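DUF5348 domain-containing protein (Ruminococcus gnavus, PDB 3NRL) is of unknown function, a small all-beta protein of the DUF5348 family built round an antiparallel sheet. Local coordinates at residues A[29-32]-A[33-37]. Numbering follows the deposited sequence.
Sequences GGLH and CGECF. With SO4 (sulfate ion), chain C.
The H32 imidazole and the E35 carboxylate run alongside each other in the same direction, their planes 23° apart. G30 O sits 3.8 Å above one face of the H32 ring, displaced toward its rim, and at the edge, near the ring plane, comes O1 of a sulfate ion, probably picked up from the crystallisation liquor. E35 OE2 approaches the ring obliquely, 3.5 Å from CD2 of H32. The same oxygen takes a hydrogen bond from the backbone: H32 N donates to E35 OE2 over a short 2.5 Å, meeting the anti side of the carboxylate 16° out of its plane. With CG beside its own backbone N (chi1 -62°) and the chain extended beyond, the E35 side chain turns back alongside H32, and the type II turn from H32 to E35 is closed by E35 N donating to H32 O at 3.1 Å. G34 holds the turn's positive phi, where any side chain would run into the carbonyl O of C33. At the turn's outer side C33 N donates almost straight to sulfate O1 at 2.9 Å, and R17 also binds that ion. E35 OE1, meanwhile, is hydrogen-bonded to the Y28 hydroxyl. With alanine at E35 both carboxylate bonds would go, and H32 N is likely to be left without its acceptor and the Y28 hydroxyl without its mate. Deeper in, L31 CD1 meets F37 CE2 at 3.9 Å, the two buried side chains crossing at about a right angle. The loop leads from strand 26-27 into strand 36-41; L31 packs on I20 of strand 17-23, while F37 rests on V48 and I50 of strand 44-52 and on L58 of strand 56-59.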
ATOM      1  N   GLY A  29       0.534 -10.277   8.599  1.00 36.21           N
ATOM      2  CA  GLY A  29       1.334 -10.441   9.800  1.00 42.20           C
ATOM      3  C   GLY A  29       2.825 -10.252   9.606  1.00 43.72           C
ATOM      4  O   GLY A  29       3.587 -10.250  10.574  1.00 45.08           O
ATOM      5  N   GLY A  30       3.250 -10.093   8.358  1.00 44.59           N
ATOM      6  CA  GLY A  30       4.661  -9.902   8.088  1.00 37.88           C
ATOM      7  C   GLY A  30       5.249 -10.961   7.179  1.00 33.92           C
ATOM      8  O   GLY A  30       5.187 -12.154   7.475  1.00 35.24           O
ATOM      9  N   LEU A  31       5.821 -10.514   6.065  1.00 31.04           N
ATOM     10  CA  LEU A  31       6.444 -11.399   5.089  1.00 28.60           C
ATOM     11  C   LEU A  31       7.879 -11.735   5.484  1.00 25.23           C
ATOM     12  O   LEU A  31       8.636 -10.860   5.892  1.00 24.44           O
ATOM     13  CB  LEU A  31       6.455 -10.728   3.718  1.00 23.72           C
ATOM     14  CG  LEU A  31       5.090 -10.441   3.095  1.00 20.06           C
ATOM     15  CD1 LEU A  31       5.268  -9.553   1.866  1.00 27.53           C
ATOM     16  CD2 LEU A  31       4.422 -11.744   2.720  1.00 20.47           C
ATOM     17  N   HIS A  32       8.251 -13.002   5.352  1.00 32.91           N
ATOM     18  CA  HIS A  32       9.603 -13.440   5.685  1.00 37.53           C
ATOM     19  C   HIS A  32      10.353 -13.745   4.394  1.00 32.01           C
ATOM     20  O   HIS A  32       9.729 -14.039   3.370  1.00 33.61           O
ATOM     21  CB  HIS A  32       9.545 -14.693   6.558  1.00 39.60           C
ATOM     22  CG  HIS A  32       8.757 -14.513   7.816  1.00 52.56           C
ATOM     23  ND1 HIS A  32       9.069 -13.560   8.759  1.00 59.32           N
ATOM     24  CD2 HIS A  32       7.662 -15.162   8.282  1.00 59.69           C
ATOM     25  CE1 HIS A  32       8.200 -13.626   9.753  1.00 64.07           C
ATOM     26  NE2 HIS A  32       7.338 -14.590   9.488  1.00 68.62           N
ATOM     27  N   CYS A  33      11.682 -13.673   4.434  1.00 29.31           N
ATOM     28  CA  CYS A  33      12.474 -13.958   3.243  1.00 28.16           C
ATOM     29  C   CYS A  33      12.033 -15.270   2.611  1.00 31.89           C
ATOM     30  O   CYS A  33      11.746 -16.238   3.309  1.00 34.24           O
ATOM     31  CB  CYS A  33      13.965 -14.037   3.586  1.00 38.96           C
ATOM     32  SG  CYS A  33      14.733 -12.450   3.954  1.00 45.75           S
ATOM     33  N   GLY A  34      11.959 -15.287   1.285  1.00 27.65           N
ATOM     34  CA  GLY A  34      11.563 -16.496   0.588  1.00 30.64           C
ATOM     35  C   GLY A  34      10.082 -16.654   0.289  1.00 30.29           C
ATOM     36  O   GLY A  34       9.710 -17.480  -0.544  1.00 28.45           O
ATOM     37  N   GLU A  35       9.227 -15.876   0.947  1.00 31.01           N
ATOM     38  CA  GLU A  35       7.794 -16.000   0.701  1.00 32.75           C
ATOM     39  C   GLU A  35       7.421 -15.568  -0.714  1.00 29.60           C
ATOM     40  O   GLU A  35       7.882 -14.541  -1.208  1.00 25.79           O
ATOM     41  CB  GLU A  35       7.004 -15.196   1.737  1.00 29.60           C
ATOM     42  CG  GLU A  35       7.225 -15.704   3.153  1.00 39.33           C
ATOM     43  CD  GLU A  35       6.086 -15.366   4.090  1.00 36.58           C
ATOM     44  OE1 GLU A  35       4.958 -15.846   3.848  1.00 51.03           O
ATOM     45  OE2 GLU A  35       6.317 -14.627   5.069  1.00 35.70           O
ATOM     46  N   CYS A  36       6.584 -16.370  -1.360  1.00 25.98           N
ATOM     47  CA  CYS A  36       6.151 -16.103  -2.726  1.00 27.94           C
ATOM     48  C   CYS A  36       4.695 -15.646  -2.819  1.00 27.77           C
ATOM     49  O   CYS A  36       3.859 -16.005  -1.990  1.00 23.92           O
ATOM     50  CB  CYS A  36       6.345 -17.360  -3.571  1.00 37.85           C
ATOM     51  SG  CYS A  36       5.581 -18.824  -2.841  1.00 59.48           S
ATOM     52  N   PHE A  37       4.411 -14.851  -3.848  1.00 29.55           N
ATOM     53  CA  PHE A  37       3.076 -14.319  -4.105  1.00 18.69           C
ATOM     54  C   PHE A  37       3.091 -13.660  -5.489  1.00 21.15           C
ATOM     55  O   PHE A  37       4.155 -13.544  -6.094  1.00 19.95           O
ATOM     56  CB  PHE A  37       2.695 -13.304  -3.019  1.00 13.84           C
ATOM     57  CG  PHE A  37       3.684 -12.177  -2.855  1.00 25.70           C
ATOM     58  CD1 PHE A  37       3.645 -11.063  -3.692  1.00 14.78           C
ATOM     59  CD2 PHE A  37       4.652 -12.230  -1.854  1.00 23.77           C
ATOM     60  CE1 PHE A  37       4.555 -10.015  -3.533  1.00 22.92           C
ATOM     61  CE2 PHE A  37       5.568 -11.190  -1.685  1.00 28.76           C
ATOM     62  CZ  PHE A  37       5.519 -10.080  -2.526  1.00 25.95           C
TER
HETATM   63  S   SO4 C  82      13.641 -13.491   7.808  1.00 50.97           S
HETATM   64  O1  SO4 C  82      12.665 -12.714   7.027  1.00 52.68           O
HETATM   65  O2  SO4 C  82      13.709 -12.962   9.180  1.00 54.13           O
HETATM   66  O3  SO4 C  82      13.226 -14.907   7.843  1.00 51.71           O
HETATM   67  O4  SO4 C  82      14.970 -13.380   7.178  1.00 54.44           O